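Local coordinates for ferric uptake regulation protein (Helicobacter pylori, PDB 2XIG) that probably represses its target genes as a homodimer, binding their operators with ferrous iron as cofactor, at residues 27-32 with 69-74; 34-39 with 46-51. The protein carries 2 engineered substitutions. All blocks are in the same frame, centred on the assembly; numbering follows the deposited sequence.

Contact 1. Residues 27-32 with 69-74; sequences KQREEV and NFLEKE
Leu71 reaches Val32 because its CG stands anti to the carbonyl carbon (chi1 -68°) and its CD1 anti to CA (chi2 176°), which carries the methyl out from helix 61-73. In Val32, CG1 lies anti to the backbone N (chi1 169°) and reaches forward from helix 27-38. The two methyls touch, Val32 CG1 to Leu71 CD1 being 3.7 Å, with the side chains at an oblique angle. The other branch of Leu71 turns to Arg29, whose CG lies 4.4 Å from Leu71 CD2. A forked leucine suits this place because it spans one helical turn of its partner, where CA of Arg29 and CA of Leu71 are 8.6 Å apart. The arginine is used for its aliphatic stem here, while its charged end leaves the apolar zone: NH1 donates to the carbonyl of Lys24. The guanidinium also lies over one face of the Phe70 ring, with Arg29 CZ 5.8 Å from the centroid, at most a weak cation-pi attraction. Glu74 CG lies against the opposite face. The contact belongs to the interior of the winged-helix DNA-binding domain. Helix 7-20 adds Leu14 beside Leu71 and Ile18 beside Arg29 and Phe70, Ile67 and Leu68 of helix 61-73 pack on Val32, and Ile77 of strand 77-82 covers Leu71.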
ATOM      1  N   LYS C  27      16.278 -10.412  34.215  1.00 32.46           N
ATOM      2  CA  LYS C  27      16.190  -8.973  34.402  1.00 35.72           C
ATOM      3  C   LYS C  27      15.769  -8.284  33.099  1.00 32.14           C
ATOM      4  O   LYS C  27      15.036  -7.301  33.119  1.00 32.70           O
ATOM      5  CB  LYS C  27      17.516  -8.412  34.926  1.00 37.43           C
ATOM      6  CG  LYS C  27      17.764  -8.695  36.413  1.00 39.22           C
ATOM      7  N   GLN C  28      16.212  -8.811  31.959  1.00 30.49           N
ATOM      8  CA  GLN C  28      15.842  -8.206  30.673  1.00 25.78           C
ATOM      9  C   GLN C  28      14.333  -8.196  30.441  1.00 23.18           C
ATOM     10  O   GLN C  28      13.767  -7.203  29.978  1.00 22.14           O
ATOM     11  CB  GLN C  28      16.541  -8.907  29.502  1.00 25.41           C
ATOM     12  CG  GLN C  28      16.102  -8.380  28.149  1.00 26.88           C
ATOM     13  CD  GLN C  28      16.865  -9.012  27.000  1.00 36.15           C
ATOM     14  OE1 GLN C  28      16.448  -8.933  25.842  1.00 41.36           O
ATOM     15  NE2 GLN C  28      17.988  -9.639  27.315  1.00 35.11           N
ATOM     16  N   ARG C  29      13.678  -9.306  30.752  1.00 25.49           N
ATOM     17  CA  ARG C  29      12.233  -9.377  30.590  1.00 24.94           C
ATOM     18  C   ARG C  29      11.527  -8.365  31.504  1.00 23.60           C
ATOM     19  O   ARG C  29      10.556  -7.725  31.103  1.00 21.74           O
ATOM     20  CB  ARG C  29      11.735 -10.797  30.860  1.00 20.27           C
ATOM     21  CG  ARG C  29      10.235 -10.954  30.748  1.00 22.67           C
ATOM     22  CD  ARG C  29       9.783 -12.348  31.153  1.00 27.40           C
ATOM     23  NE  ARG C  29      10.337 -13.408  30.315  1.00 23.97           N
ATOM     24  CZ  ARG C  29      11.215 -14.320  30.729  1.00 33.48           C
ATOM     25  NH1 ARG C  29      11.664 -14.308  31.980  1.00 33.44           N
ATOM     26  NH2 ARG C  29      11.647 -15.250  29.890  1.00 38.12           N
ATOM     27  N   GLU C  30      12.026  -8.227  32.731  1.00 26.12           N
ATOM     28  CA  GLU C  30      11.515  -7.224  33.657  1.00 24.70           C
ATOM     29  C   GLU C  30      11.802  -5.816  33.123  1.00 23.85           C
ATOM     30  O   GLU C  30      11.002  -4.905  33.298  1.00 21.17           O
ATOM     31  CB  GLU C  30      12.129  -7.402  35.060  1.00 29.36           C
ATOM     32  CG  GLU C  30      11.828  -8.753  35.709  1.00 30.92           C
ATOM     33  CD  GLU C  30      12.437  -8.906  37.103  1.00 38.89           C
ATOM     34  OE1 GLU C  30      11.990  -9.810  37.842  1.00 39.94           O
ATOM     35  OE2 GLU C  30      13.357  -8.133  37.460  1.00 38.15           O
ATOM     36  N   GLU C  31      12.943  -5.643  32.468  1.00 24.05           N
ATOM     37  CA  GLU C  31      13.292  -4.337  31.917  1.00 25.21           C
ATOM     38  C   GLU C  31      12.341  -3.918  30.785  1.00 19.86           C
ATOM     39  O   GLU C  31      11.974  -2.749  30.684  1.00 18.69           O
ATOM     40  CB  GLU C  31      14.747  -4.313  31.439  1.00 35.71           C
ATOM     41  CG  GLU C  31      15.299  -2.904  31.238  1.00 46.33           C
ATOM     42  CD  GLU C  31      15.131  -2.032  32.475  1.00 53.80           C
ATOM     43  OE1 GLU C  31      15.204  -2.573  33.598  1.00 60.05           O
ATOM     44  OE2 GLU C  31      14.928  -0.807  32.327  1.00 54.34           O
ATOM     45  N   VAL C  32      11.938  -4.865  29.940  1.00 19.93           N
ATOM     46  CA  VAL C  32      10.960  -4.573  28.887  1.00 20.58           C
ATOM     47  C   VAL C  32       9.633  -4.086  29.486  1.00 22.14           C
ATOM     48  O   VAL C  32       9.021  -3.118  29.018  1.00 18.09           O
ATOM     49  CB  VAL C  32      10.684  -5.808  28.005  1.00 18.67           C
ATOM     50  CG1 VAL C  32       9.480  -5.559  27.100  1.00 16.45           C
ATOM     51  CG2 VAL C  32      11.915  -6.148  27.156  1.00 24.86           C
ATOM     52  N   ASN C  69       6.486 -11.229  22.584  1.00 20.10           N
ATOM     53  CA  ASN C  69       5.482 -12.240  22.253  1.00 23.40           C
ATOM     54  C   ASN C  69       4.909 -12.924  23.493  1.00 21.15           C
ATOM     55  O   ASN C  69       3.706 -13.146  23.585  1.00 22.23           O
ATOM     56  CB  ASN C  69       6.045 -13.273  21.277  1.00 21.65           C
ATOM     57  CG  ASN C  69       6.251 -12.702  19.877  1.00 29.38           C
ATOM     58  OD1 ASN C  69       5.494 -11.841  19.431  1.00 29.57           O
ATOM     59  ND2 ASN C  69       7.277 -13.183  19.182  1.00 31.04           N
ATOM     60  N   PHE C  70       5.775 -13.260  24.439  1.00 22.49           N
ATOM     61  CA  PHE C  70       5.319 -13.851  25.701  1.00 25.31           C
ATOM     62  C   PHE C  70       4.450 -12.887  26.508  1.00 27.99           C
ATOM     63  O   PHE C  70       3.338 -13.225  26.934  1.00 24.33           O
ATOM     64  CB  PHE C  70       6.502 -14.277  26.569  1.00 25.62           C
ATOM     65  CG  PHE C  70       6.090 -14.779  27.932  1.00 23.52           C
ATOM     66  CD1 PHE C  70       6.050 -13.923  29.021  1.00 21.03           C
ATOM     67  CD2 PHE C  70       5.705 -16.099  28.109  1.00 22.98           C
ATOM     68  CE1 PHE C  70       5.654 -14.381  30.270  1.00 30.87           C
ATOM     69  CE2 PHE C  70       5.309 -16.563  29.360  1.00 26.11           C
ATOM     70  CZ  PHE C  70       5.284 -15.702  30.437  1.00 31.09           C
ATOM     71  N   LEU C  71       4.979 -11.691  26.741  1.00 19.18           N
ATOM     72  CA  LEU C  71       4.277 -10.688  27.521  1.00 19.62           C
ATOM     73  C   LEU C  71       2.920 -10.382  26.929  1.00 17.38           C
ATOM     74  O   LEU C  71       1.959 -10.153  27.654  1.00 22.34           O
ATOM     75  CB  LEU C  71       5.102  -9.401  27.609  1.00 18.74           C
ATOM     76  CG  LEU C  71       6.392  -9.471  28.421  1.00 18.30           C
ATOM     77  CD1 LEU C  71       7.104  -8.132  28.317  1.00 20.97           C
ATOM     78  CD2 LEU C  71       6.097  -9.841  29.912  1.00 15.03           C
ATOM     79  N   GLU C  72       2.829 -10.362  25.601  1.00 19.74           N
ATOM     80  CA  GLU C  72       1.566 -10.012  24.985  1.00 22.28           C
ATOM     81  C   GLU C  72       0.589 -11.179  25.059  1.00 26.73           C
ATOM     82  O   GLU C  72      -0.608 -10.990  25.275  1.00 28.47           O
ATOM     83  CB  GLU C  72       1.772  -9.540  23.539  1.00 31.58           C
ATOM     84  CG  GLU C  72       1.443 -10.565  22.484  1.00 39.76           C
ATOM     85  CD  GLU C  72       0.132 -10.280  21.779  1.00 45.67           C
ATOM     86  OE1 GLU C  72      -0.831  -9.848  22.442  1.00 44.51           O
ATOM     87  OE2 GLU C  72       0.073 -10.475  20.545  1.00 53.50           O
ATOM     88  N   LYS C  73       1.090 -12.395  24.903  1.00 24.36           N
ATOM     89  CA  LYS C  73       0.178 -13.527  24.971  1.00 27.43           C
ATOM     90  C   LYS C  73      -0.338 -13.759  26.393  1.00 31.71           C
ATOM     91  O   LYS C  73      -1.440 -14.271  26.574  1.00 37.47           O
ATOM     92  CB  LYS C  73       0.792 -14.778  24.355  1.00 31.32           C
ATOM     93  CG  LYS C  73       1.427 -15.737  25.305  1.00 39.45           C
ATOM     94  CD  LYS C  73       1.720 -17.034  24.573  1.00 46.87           C
ATOM     95  CE  LYS C  73       1.809 -18.191  25.537  1.00 55.57           C
ATOM     96  NZ  LYS C  73       0.584 -18.261  26.384  1.00 59.22           N
ATOM     97  N   GLU C  74       0.441 -13.352  27.394  1.00 28.33           N
ATOM     98  CA  GLU C  74       0.008 -13.430  28.795  1.00 26.87           C
ATOM     99  C   GLU C  74      -0.619 -12.126  29.317  1.00 27.56           C
ATOM    100  O   GLU C  74      -0.823 -11.964  30.516  1.00 26.64           O
ATOM    101  CB  GLU C  74       1.176 -13.834  29.694  1.00 26.19           C
ATOM    102  CG  GLU C  74       1.766 -15.217  29.381  1.00 28.44           C
ATOM    103  CD  GLU C  74       0.753 -16.336  29.547  1.00 38.30           C
ATOM    104  OE1 GLU C  74      -0.049 -16.286  30.505  1.00 34.51           O
ATOM    105  OE2 GLU C  74       0.761 -17.272  28.722  1.00 42.35           O
TER

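Contact 2. Residues 34-39 with 46-51; sequences SVLYRS and EEITHS
Ile48 meets Leu36 with the long arm of its branched side chain. At CB the chain forks: CG2 turns to Val32, one helical turn before Leu36 on the same helix, while CG1 stands anti to the carbonyl carbon (chi1 -67°) and leads toward Leu36. The arm then runs extended (chi2 161°) to its tip, where Ile48 CD1 comes to 3.9 Å from Leu36 CD2. The two side chains cross at about a right angle, and neither CB points straight at the opposite helix, so the ends do the touching. Branching at CB lets isoleucine serve two neighbours at once, and leucine supplies a tip that reaches over to it. Val35 does aim its CB across the gap. Its CG2 is 4.1 Å from CB of Ser51, whose short side chain presents that carbon to the valine. The segments are nearest at Val35 and Ile48, whose CA atoms are 7.1 Å apart. No hydrogen bond joins the two segments, and apolar surface carries the contact. Leu43, in the short connection between the helices, touches Val35, Leu36 and Ile48. Leu36 also lies near Glu90 of strand 86-91, a ligand of the zinc site that His42, His97 and His99 complete. Val64 of helix 61-73 packs against Ile48 of helix 45-52, and helix 7-20 packs on Ser34 and Tyr37 through Leu7.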
ATOM      1  N   SER C  34       9.241  -2.728  32.403  1.00 18.15           N
ATOM      2  CA  SER C  34       9.472  -1.448  33.068  1.00 22.44           C
ATOM      3  C   SER C  34       9.589  -0.300  32.062  1.00 18.65           C
ATOM      4  O   SER C  34       9.052   0.780  32.292  1.00 20.94           O
ATOM      5  CB  SER C  34      10.710  -1.518  33.965  1.00 21.79           C
ATOM      6  OG  SER C  34      10.558  -2.521  34.956  1.00 25.37           O
ATOM      7  N   VAL C  35      10.288  -0.531  30.954  1.00 18.49           N
ATOM      8  CA  VAL C  35      10.345   0.481  29.899  1.00 20.54           C
ATOM      9  C   VAL C  35       8.938   0.880  29.445  1.00 21.45           C
ATOM     10  O   VAL C  35       8.624   2.067  29.345  1.00 19.91           O
ATOM     11  CB  VAL C  35      11.203   0.028  28.691  1.00 17.04           C
ATOM     12  CG1 VAL C  35      10.957   0.935  27.495  1.00 20.83           C
ATOM     13  CG2 VAL C  35      12.683   0.022  29.066  1.00 23.31           C
ATOM     14  N   LEU C  36       8.085  -0.109  29.183  1.00 14.35           N
ATOM     15  CA  LEU C  36       6.733   0.169  28.720  1.00 12.54           C
ATOM     16  C   LEU C  36       5.887   0.847  29.786  1.00 19.65           C
ATOM     17  O   LEU C  36       5.140   1.781  29.487  1.00 19.51           O
ATOM     18  CB  LEU C  36       6.048  -1.111  28.223  1.00 19.40           C
ATOM     19  CG  LEU C  36       6.584  -1.632  26.884  1.00 18.29           C
ATOM     20  CD1 LEU C  36       6.060  -3.036  26.581  1.00 20.79           C
ATOM     21  CD2 LEU C  36       6.228  -0.675  25.766  1.00 19.65           C
ATOM     22  N   TYR C  37       5.990   0.363  31.022  1.00 18.29           N
ATOM     23  CA  TYR C  37       5.267   0.980  32.133  1.00 13.29           C
ATOM     24  C   TYR C  37       5.605   2.463  32.224  1.00 18.89           C
ATOM     25  O   TYR C  37       4.731   3.308  32.426  1.00 19.71           O
ATOM     26  CB  TYR C  37       5.645   0.295  33.438  1.00 15.91           C
ATOM     27  CG  TYR C  37       4.769   0.698  34.604  1.00 20.35           C
ATOM     28  CD1 TYR C  37       3.634  -0.038  34.922  1.00 19.86           C
ATOM     29  CD2 TYR C  37       5.071   1.816  35.376  1.00 19.03           C
ATOM     30  CE1 TYR C  37       2.819   0.317  35.991  1.00 21.41           C
ATOM     31  CE2 TYR C  37       4.259   2.183  36.457  1.00 20.80           C
ATOM     32  CZ  TYR C  37       3.135   1.429  36.753  1.00 21.69           C
ATOM     33  OH  TYR C  37       2.320   1.781  37.818  1.00 21.52           O
ATOM     34  N   ARG C  38       6.888   2.772  32.066  1.00 22.14           N
ATOM     35  CA  ARG C  38       7.375   4.133  32.247  1.00 23.09           C
ATOM     36  C   ARG C  38       7.014   5.045  31.079  1.00 27.13           C
ATOM     37  O   ARG C  38       7.022   6.268  31.217  1.00 27.94           O
ATOM     38  CB  ARG C  38       8.892   4.129  32.480  1.00 21.58           C
ATOM     39  CG  ARG C  38       9.292   3.651  33.876  1.00 31.06           C
ATOM     40  CD  ARG C  38      10.781   3.856  34.155  1.00 38.55           C
ATOM     41  NE  ARG C  38      11.570   2.633  34.001  1.00 47.43           N
ATOM     42  CZ  ARG C  38      12.355   2.367  32.960  1.00 50.07           C
ATOM     43  NH1 ARG C  38      12.462   3.236  31.961  1.00 55.01           N
ATOM     44  NH2 ARG C  38      13.034   1.231  32.917  1.00 47.14           N
ATOM     45  N   SER C  39       6.675   4.449  29.939  1.00 24.72           N
ATOM     46  CA  SER C  39       6.473   5.217  28.708  1.00 24.19           C
ATOM     47  C   SER C  39       5.092   5.862  28.616  1.00 28.92           C
ATOM     48  O   SER C  39       4.072   5.253  28.958  1.00 25.67           O
ATOM     49  CB  SER C  39       6.725   4.329  27.484  1.00 24.27           C
ATOM     50  OG  SER C  39       6.491   5.035  26.276  1.00 28.66           O
ATOM     51  N   GLU C  46      11.985  -1.915  18.053  1.00 21.64           N
ATOM     52  CA  GLU C  46      13.265  -1.236  17.866  1.00 22.05           C
ATOM     53  C   GLU C  46      13.539  -0.227  18.979  1.00 18.14           C
ATOM     54  O   GLU C  46      14.628  -0.192  19.534  1.00 19.23           O
ATOM     55  CB  GLU C  46      13.315  -0.541  16.495  1.00 30.53           C
ATOM     56  CG  GLU C  46      13.396  -1.502  15.312  1.00 38.49           C
ATOM     57  CD  GLU C  46      13.073  -0.838  13.972  1.00 47.57           C
ATOM     58  OE1 GLU C  46      11.892  -0.506  13.739  1.00 51.50           O
ATOM     59  OE2 GLU C  46      13.995  -0.664  13.143  1.00 45.67           O
ATOM     60  N   GLU C  47      12.547   0.598  19.302  1.00 19.31           N
ATOM     61  CA  GLU C  47      12.717   1.610  20.341  1.00 23.42           C
ATOM     62  C   GLU C  47      12.934   0.989  21.716  1.00 21.39           C
ATOM     63  O   GLU C  47      13.728   1.474  22.522  1.00 18.44           O
ATOM     64  CB  GLU C  47      11.492   2.513  20.403  1.00 25.94           C
ATOM     65  CG  GLU C  47      11.250   3.328  19.167  1.00 29.67           C
ATOM     66  CD  GLU C  47      10.036   4.209  19.323  1.00 38.40           C
ATOM     67  OE1 GLU C  47       8.914   3.666  19.449  1.00 28.46           O
ATOM     68  OE2 GLU C  47      10.209   5.445  19.319  1.00 47.47           O
ATOM     69  N   ILE C  48      12.199  -0.079  21.996  1.00 19.26           N
ATOM     70  CA  ILE C  48      12.379  -0.798  23.247  1.00 19.72           C
ATOM     71  C   ILE C  48      13.797  -1.351  23.335  1.00 17.81           C
ATOM     72  O   ILE C  48      14.431  -1.307  24.392  1.00 23.44           O
ATOM     73  CB  ILE C  48      11.329  -1.924  23.393  1.00 21.51           C
ATOM     74  CG1 ILE C  48       9.935  -1.316  23.550  1.00 16.59           C
ATOM     75  CG2 ILE C  48      11.653  -2.833  24.571  1.00 21.06           C
ATOM     76  CD1 ILE C  48       8.796  -2.288  23.240  1.00 21.50           C
ATOM     77  N   THR C  49      14.303  -1.851  22.210  1.00 17.25           N
ATOM     78  CA  THR C  49      15.651  -2.403  22.166  1.00 16.30           C
ATOM     79  C   THR C  49      16.664  -1.295  22.428  1.00 14.88           C
ATOM     80  O   THR C  49      17.603  -1.482  23.202  1.00 21.96           O
ATOM     81  CB  THR C  49      15.937  -3.080  20.809  1.00 22.39           C
ATOM     82  OG1 THR C  49      14.980  -4.125  20.591  1.00 22.32           O
ATOM     83  CG2 THR C  49      17.349  -3.671  20.765  1.00 22.51           C
ATOM     84  N   HIS C  50      16.462  -0.144  21.787  1.00 25.18           N
ATOM     85  CA  HIS C  50      17.320   1.020  22.001  1.00 23.40           C
ATOM     86  C   HIS C  50      17.460   1.286  23.501  1.00 18.76           C
ATOM     87  O   HIS C  50      18.562   1.452  24.012  1.00 23.44           O
ATOM     88  CB  HIS C  50      16.745   2.275  21.319  1.00 22.61           C
ATOM     89  CG  HIS C  50      17.093   2.414  19.862  1.00 33.27           C
ATOM     90  ND1 HIS C  50      18.393   2.477  19.404  1.00 36.92           N
ATOM     91  CD2 HIS C  50      16.304   2.547  18.766  1.00 31.95           C
ATOM     92  CE1 HIS C  50      18.391   2.622  18.089  1.00 38.06           C
ATOM     93  NE2 HIS C  50      17.137   2.664  17.676  1.00 34.97           N
ATOM     94  N   SER C  51      16.327   1.349  24.202  1.00 19.76           N
ATOM     95  CA  SER C  51      16.335   1.649  25.634  1.00 18.76           C
ATOM     96  C   SER C  51      17.096   0.599  26.454  1.00 24.68           C
ATOM     97  O   SER C  51      17.911   0.929  27.321  1.00 24.67           O
ATOM     98  CB  SER C  51      14.902   1.777  26.155  1.00 26.33           C
ATOM     99  OG  SER C  51      14.183   2.733  25.401  1.00 33.19           O
TER

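From the N terminus the chain first lays down helix 7-20, then helix 27-38, which enters both contacts. Contact 2 closes a short loop as the chain turns back through helix 45-52. Contact 1 closes a longer one when the end of helix 61-73 returns to the first half of helix 27-38, so contact 2 is nested inside it. The two also touch directly: Glu31 and Arg38, two helical turns apart, form a salt bridge of 2.8 Å between OE2 and NH2. Together the two contacts join helices 27-38, 45-52 and 61-73 of the DNA-binding domain, of which 45-52 and 61-73 probably form its helix-turn-helix, just ahead of the two-stranded wing 77-91.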